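Local coordinates for ribosome hibernation protein YHBH (Vibrio cholerae serotype O1, PDB 4HEI), which probably inhibits translation in stationary phase by binding the small ribosomal subunit, and associates with 100S ribosome dimers, at residues 11-14 / 15-18; 80-83 / 84-88. All blocks are in the same frame, centred on the assembly; numbering follows the deposited sequence.

Contact 1. Residues 11-14 / 15-18; sequences DLTD and SMQD
T13 caps the first turn of helix 14-27 by accepting a bond from the backbone of M16. M16 N gives its hydrogen to T13 OG1 at 3.2 Å, with an N-H...O angle of 158°. T13 thus stands at the N-cap. Its OG1 lies between its own backbone N and carbonyl carbon (chi1 64°), which turns the hydroxyl to the N-H of M16. The backbone of T13 contributes a second bond. Q17 N donates to T13 O at 3.2 Å and starts the helical ladder.

The side chain of M16 meets that of T13 at about a right angle. The bend at its last torsion (chi3 -105°) carries the methyl against two oxygens. M16 CE lies 3.0 Å from D11 O and 3.3 Å from T13 OG1. It is also 3.8 Å from T13 CG2. The apolar contact is with L12, whose CD1 faces M16 SD at 4.3 Å. L12 CG also meets Q17 CG at 4.2 Å, the two side chains again roughly perpendicular.

M16 is buried and also touches L41, M70 and Y71. S15 OG is hydrogen-bonded to Y71 OH, which ties this turn to helix 70-91. D14, the first residue after the cap, adds a carboxylate. Its negative charge would probably interact well with the positive end of the helix dipole. The chemistry is that of a helix start: a threonine hydroxyl satisfies an N-H that has no earlier helical carbonyl, while a methionine covers the cap from the core side.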
ATOM      1  N   ASP A  11      14.864   2.528  -8.223  1.00 36.21           N
ATOM      2  CA  ASP A  11      15.564   3.536  -7.448  1.00 38.05           C
ATOM      3  C   ASP A  11      14.566   4.073  -6.437  1.00 37.29           C
ATOM      4  O   ASP A  11      13.857   5.040  -6.708  1.00 39.20           O
ATOM      5  CB  ASP A  11      16.063   4.669  -8.349  1.00 39.45           C
ATOM      6  CG  ASP A  11      16.661   5.819  -7.557  1.00 40.55           C
ATOM      7  OD1 ASP A  11      17.158   5.571  -6.440  1.00 42.34           O
ATOM      8  OD2 ASP A  11      16.646   6.964  -8.053  1.00 42.05           O
ATOM      9  N   LEU A  12      14.494   3.417  -5.284  1.00 36.49           N
ATOM     10  CA  LEU A  12      13.580   3.828  -4.223  1.00 35.58           C
ATOM     11  C   LEU A  12      14.030   5.188  -3.686  1.00 35.59           C
ATOM     12  O   LEU A  12      15.096   5.302  -3.084  1.00 35.74           O
ATOM     13  CB  LEU A  12      13.586   2.781  -3.104  1.00 35.07           C
ATOM     14  CG  LEU A  12      12.559   2.896  -1.975  1.00 35.46           C
ATOM     15  CD1 LEU A  12      11.148   2.815  -2.540  1.00 35.43           C
ATOM     16  CD2 LEU A  12      12.791   1.768  -0.976  1.00 34.86           C
ATOM     17  N   THR A  13      13.221   6.217  -3.917  1.00 34.64           N
ATOM     18  CA  THR A  13      13.548   7.570  -3.475  1.00 33.78           C
ATOM     19  C   THR A  13      12.811   7.953  -2.202  1.00 33.79           C
ATOM     20  O   THR A  13      11.825   7.317  -1.827  1.00 34.12           O
ATOM     21  CB  THR A  13      13.185   8.611  -4.550  1.00 33.21           C
ATOM     22  OG1 THR A  13      11.770   8.604  -4.757  1.00 33.25           O
ATOM     23  CG2 THR A  13      13.879   8.289  -5.865  1.00 33.67           C
ATOM     24  N   ASP A  14      13.285   8.999  -1.537  1.00 32.72           N
ATOM     25  CA  ASP A  14      12.636   9.453  -0.316  1.00 33.22           C
ATOM     26  C   ASP A  14      11.257  10.004  -0.640  1.00 32.45           C
ATOM     27  O   ASP A  14      10.365   9.982   0.203  1.00 32.44           O
ATOM     28  CB  ASP A  14      13.477  10.521   0.378  1.00 36.07           C
ATOM     29  CG  ASP A  14      14.768   9.965   0.932  1.00 39.48           C
ATOM     30  OD1 ASP A  14      14.705   8.961   1.673  1.00 40.99           O
ATOM     31  OD2 ASP A  14      15.840  10.527   0.628  1.00 42.42           O
ATOM     32  N   SER A  15      11.089  10.496  -1.864  1.00 31.21           N
ATOM     33  CA  SER A  15       9.799  11.028  -2.286  1.00 29.06           C
ATOM     34  C   SER A  15       8.775   9.900  -2.327  1.00 27.94           C
ATOM     35  O   SER A  15       7.639  10.074  -1.892  1.00 26.89           O
ATOM     36  CB  SER A  15       9.900  11.679  -3.667  1.00 28.41           C
ATOM     37  OG  SER A  15       8.617  12.083  -4.118  1.00 25.23           O
ATOM     38  N   MET A  16       9.172   8.749  -2.863  1.00 27.06           N
ATOM     39  CA  MET A  16       8.272   7.609  -2.928  1.00 27.11           C
ATOM     40  C   MET A  16       7.886   7.204  -1.516  1.00 25.83           C
ATOM     41  O   MET A  16       6.707   7.033  -1.208  1.00 22.51           O
ATOM     42  CB  MET A  16       8.937   6.417  -3.627  1.00 27.54           C
ATOM     43  CG  MET A  16       8.743   6.384  -5.128  1.00 30.58           C
ATOM     44  SD  MET A  16       9.686   5.041  -5.879  1.00 31.56           S
ATOM     45  CE  MET A  16      11.026   5.954  -6.603  1.00 35.58           C
ATOM     46  N   GLN A  17       8.884   7.053  -0.657  1.00 25.37           N
ATOM     47  CA  GLN A  17       8.619   6.662   0.715  1.00 27.36           C
ATOM     48  C   GLN A  17       7.754   7.693   1.422  1.00 26.64           C
ATOM     49  O   GLN A  17       6.803   7.332   2.116  1.00 24.30           O
ATOM     50  CB  GLN A  17       9.934   6.430   1.463  1.00 30.63           C
ATOM     51  CG  GLN A  17      10.658   5.188   0.961  1.00 33.22           C
ATOM     52  CD  GLN A  17      11.851   4.803   1.808  1.00 36.65           C
ATOM     53  OE1 GLN A  17      12.937   5.361   1.666  1.00 37.97           O
ATOM     54  NE2 GLN A  17      11.652   3.847   2.705  1.00 37.72           N
ATOM     55  N   ASP A  18       8.068   8.973   1.236  1.00 26.58           N
ATOM     56  CA  ASP A  18       7.276  10.031   1.860  1.00 27.29           C
ATOM     57  C   ASP A  18       5.833   9.954   1.371  1.00 25.93           C
ATOM     58  O   ASP A  18       4.888  10.063   2.160  1.00 24.18           O
ATOM     59  CB  ASP A  18       7.848  11.416   1.529  1.00 29.58           C
ATOM     60  CG  ASP A  18       9.184  11.677   2.203  1.00 32.20           C
ATOM     61  OD1 ASP A  18       9.477  11.026   3.225  1.00 34.42           O
ATOM     62  OD2 ASP A  18       9.937  12.549   1.719  1.00 34.70           O
TER

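Contact 2. Residues 80-83 / 84-88; sequences KLVR and QLNKH
V82 and N86 lie side by side one turn apart, pointing the same way. V82 CG1 is anti to its backbone N (chi1 174°), and this brings the methyl to 3.6 Å from N86 OD1. The same oxygen lies near V82 O, but both are acceptors and do not bond.

Q84, L85, N86 and K87 all place CG beside the backbone N, against the carbonyl oxygen one turn earlier. L85 CG rests 3.2 Å from L81 O, and K87 CG is equally close to R83 O. Q84 CG lies 3.4 Å from K80 O; its chain then runs on extended, and its NE2 bonds to H62 O. K80 is extended beyond CG and bonds to H64 O with NZ. H62 and H64 are cobalt(III)-binding histidines, and these bonds tie the helix to strand 59-67 beside them.

Four i to i+4 backbone bonds join the turns. The shortest, L85 N to L81 O, is 2.7 Å and meets the carbonyl nearly end-on.

One face of the helix lies against the sheet. L81 touches A52 and I61, and L85 touches L54 and V56. Q84 packs on I61 and A63 of strand 59-67. Toward helix 14-27, L81 meets F24, while V82 and L85 meet L27. L85 and N86 also touch F31 in a loop.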
ATOM      1  N   LYS A  80      -7.474   0.161  -4.015  1.00 25.66           N
ATOM      2  CA  LYS A  80      -7.848  -1.246  -3.873  1.00 25.09           C
ATOM      3  C   LYS A  80      -7.880  -1.645  -2.396  1.00 22.85           C
ATOM      4  O   LYS A  80      -8.777  -2.362  -1.955  1.00 23.54           O
ATOM      5  CB  LYS A  80      -6.862  -2.154  -4.615  1.00 25.10           C
ATOM      6  CG  LYS A  80      -6.854  -1.997  -6.124  1.00 27.73           C
ATOM      7  CD  LYS A  80      -6.006  -3.088  -6.772  1.00 28.42           C
ATOM      8  CE  LYS A  80      -5.924  -2.912  -8.278  1.00 29.80           C
ATOM      9  NZ  LYS A  80      -5.171  -4.031  -8.915  1.00 31.35           N
ATOM     10  N   LEU A  81      -6.894  -1.176  -1.634  1.00 22.17           N
ATOM     11  CA  LEU A  81      -6.821  -1.487  -0.210  1.00 22.17           C
ATOM     12  C   LEU A  81      -8.012  -0.892   0.538  1.00 21.53           C
ATOM     13  O   LEU A  81      -8.603  -1.543   1.392  1.00 22.44           O
ATOM     14  CB  LEU A  81      -5.516  -0.943   0.388  1.00 20.99           C
ATOM     15  CG  LEU A  81      -4.209  -1.539  -0.143  1.00 18.72           C
ATOM     16  CD1 LEU A  81      -3.033  -0.796   0.476  1.00 20.95           C
ATOM     17  CD2 LEU A  81      -4.142  -3.023   0.200  1.00 20.64           C
ATOM     18  N   VAL A  82      -8.363   0.347   0.205  1.00 23.61           N
ATOM     19  CA  VAL A  82      -9.493   1.014   0.850  1.00 25.03           C
ATOM     20  C   VAL A  82     -10.788   0.236   0.617  1.00 25.32           C
ATOM     21  O   VAL A  82     -11.584   0.069   1.542  1.00 25.64           O
ATOM     22  CB  VAL A  82      -9.666   2.466   0.329  1.00 26.82           C
ATOM     23  CG1 VAL A  82     -10.938   3.086   0.905  1.00 27.72           C
ATOM     24  CG2 VAL A  82      -8.465   3.302   0.725  1.00 28.30           C
ATOM     25  N   ARG A  83     -11.002  -0.247  -0.608  1.00 26.19           N
ATOM     26  CA  ARG A  83     -12.207  -1.022  -0.917  1.00 27.27           C
ATOM     27  C   ARG A  83     -12.257  -2.249  -0.022  1.00 27.95           C
ATOM     28  O   ARG A  83     -13.285  -2.551   0.586  1.00 27.54           O
ATOM     29  CB  ARG A  83     -12.216  -1.494  -2.377  1.00 30.36           C
ATOM     30  CG  ARG A  83     -12.259  -0.392  -3.414  1.00 35.89           C
ATOM     31  CD  ARG A  83     -12.815  -0.916  -4.739  1.00 39.64           C
ATOM     32  NE  ARG A  83     -12.763   0.101  -5.783  1.00 44.27           N
ATOM     33  CZ  ARG A  83     -11.676   0.398  -6.490  1.00 45.62           C
ATOM     34  NH1 ARG A  83     -10.539  -0.252  -6.273  1.00 45.85           N
ATOM     35  NH2 ARG A  83     -11.721   1.358  -7.404  1.00 46.42           N
ATOM     36  N   GLN A  84     -11.141  -2.965   0.055  1.00 25.67           N
ATOM     37  CA  GLN A  84     -11.081  -4.163   0.880  1.00 27.16           C
ATOM     38  C   GLN A  84     -11.211  -3.851   2.369  1.00 26.29           C
ATOM     39  O   GLN A  84     -11.811  -4.621   3.117  1.00 27.17           O
ATOM     40  CB  GLN A  84      -9.782  -4.920   0.615  1.00 28.27           C
ATOM     41  CG  GLN A  84      -9.674  -5.470  -0.794  1.00 34.08           C
ATOM     42  CD  GLN A  84      -8.410  -6.280  -1.002  1.00 35.46           C
ATOM     43  OE1 GLN A  84      -8.167  -7.270  -0.309  1.00 38.90           O
ATOM     44  NE2 GLN A  84      -7.595  -5.859  -1.960  1.00 36.53           N
ATOM     45  N   LEU A  85     -10.637  -2.731   2.801  1.00 25.31           N
ATOM     46  CA  LEU A  85     -10.720  -2.334   4.205  1.00 27.03           C
ATOM     47  C   LEU A  85     -12.153  -1.978   4.597  1.00 29.46           C
ATOM     48  O   LEU A  85     -12.597  -2.289   5.705  1.00 29.58           O
ATOM     49  CB  LEU A  85      -9.793  -1.145   4.473  1.00 25.41           C
ATOM     50  CG  LEU A  85      -8.307  -1.493   4.628  1.00 25.89           C
ATOM     51  CD1 LEU A  85      -7.471  -0.214   4.549  1.00 23.76           C
ATOM     52  CD2 LEU A  85      -8.080  -2.212   5.953  1.00 25.23           C
ATOM     53  N   ASN A  86     -12.873  -1.327   3.688  1.00 31.53           N
ATOM     54  CA  ASN A  86     -14.259  -0.957   3.948  1.00 34.26           C
ATOM     55  C   ASN A  86     -15.105  -2.216   4.093  1.00 37.36           C
ATOM     56  O   ASN A  86     -15.926  -2.318   5.002  1.00 37.19           O
ATOM     57  CB  ASN A  86     -14.787  -0.069   2.823  1.00 32.90           C
ATOM     58  CG  ASN A  86     -14.404   1.382   3.007  1.00 33.26           C
ATOM     59  OD1 ASN A  86     -14.233   2.122   2.040  1.00 35.57           O
ATOM     60  ND2 ASN A  86     -14.281   1.804   4.263  1.00 32.96           N
ATOM     61  N   LYS A  87     -14.864  -3.197   3.229  1.00 40.54           N
ATOM     62  CA  LYS A  87     -15.599  -4.455   3.301  1.00 44.72           C
ATOM     63  C   LYS A  87     -15.273  -5.162   4.616  1.00 46.92           C
ATOM     64  O   LYS A  87     -16.169  -5.606   5.332  1.00 47.46           O
ATOM     65  CB  LYS A  87     -15.233  -5.354   2.116  1.00 45.79           C
ATOM     66  CG  LYS A  87     -15.561  -4.745   0.763  1.00 48.17           C
ATOM     67  CD  LYS A  87     -15.221  -5.692  -0.381  1.00 51.11           C
ATOM     68  CE  LYS A  87     -15.555  -5.063  -1.731  1.00 53.81           C
ATOM     69  NZ  LYS A  87     -15.242  -5.959  -2.884  1.00 55.49           N
ATOM     70  N   HIS A  88     -13.989  -5.257   4.939  1.00 48.93           N
ATOM     71  CA  HIS A  88     -13.576  -5.906   6.178  1.00 51.39           C
ATOM     72  C   HIS A  88     -14.075  -5.145   7.404  1.00 52.90           C
ATOM     73  O   HIS A  88     -14.360  -5.741   8.443  1.00 52.49           O
ATOM     74  CB  HIS A  88     -12.052  -6.024   6.237  1.00 52.38           C
ATOM     75  CG  HIS A  88     -11.538  -6.456   7.574  1.00 53.14           C
ATOM     76  ND1 HIS A  88     -11.479  -5.605   8.658  1.00 53.65           N
ATOM     77  CD2 HIS A  88     -11.101  -7.658   8.016  1.00 53.21           C
ATOM     78  CE1 HIS A  88     -11.030  -6.266   9.709  1.00 53.46           C
ATOM     79  NE2 HIS A  88     -10.793  -7.514   9.348  1.00 53.89           N
TER

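In the fold
Contact 1 comes first along the chain, where the loop after strand 2-8 enters helix 14-27. Contact 2 follows far later, within the C-terminal half of helix 70-91. Their centres are 25 Å apart, and their nearest atoms about 13 Å, so they do not touch. They lie on opposite sides of the chain's centre. Both belong to the one beta-alpha-beta-beta-beta-alpha domain, in which the two helices pack on a four-stranded mixed sheet. Both helices link them: Y71 of helix 70-91 meets contact 1, and F24 and L27 of helix 14-27 meet contact 2. The fold resembles YfiA and the double-stranded RNA binding domain, consistent with binding to the small ribosomal subunit.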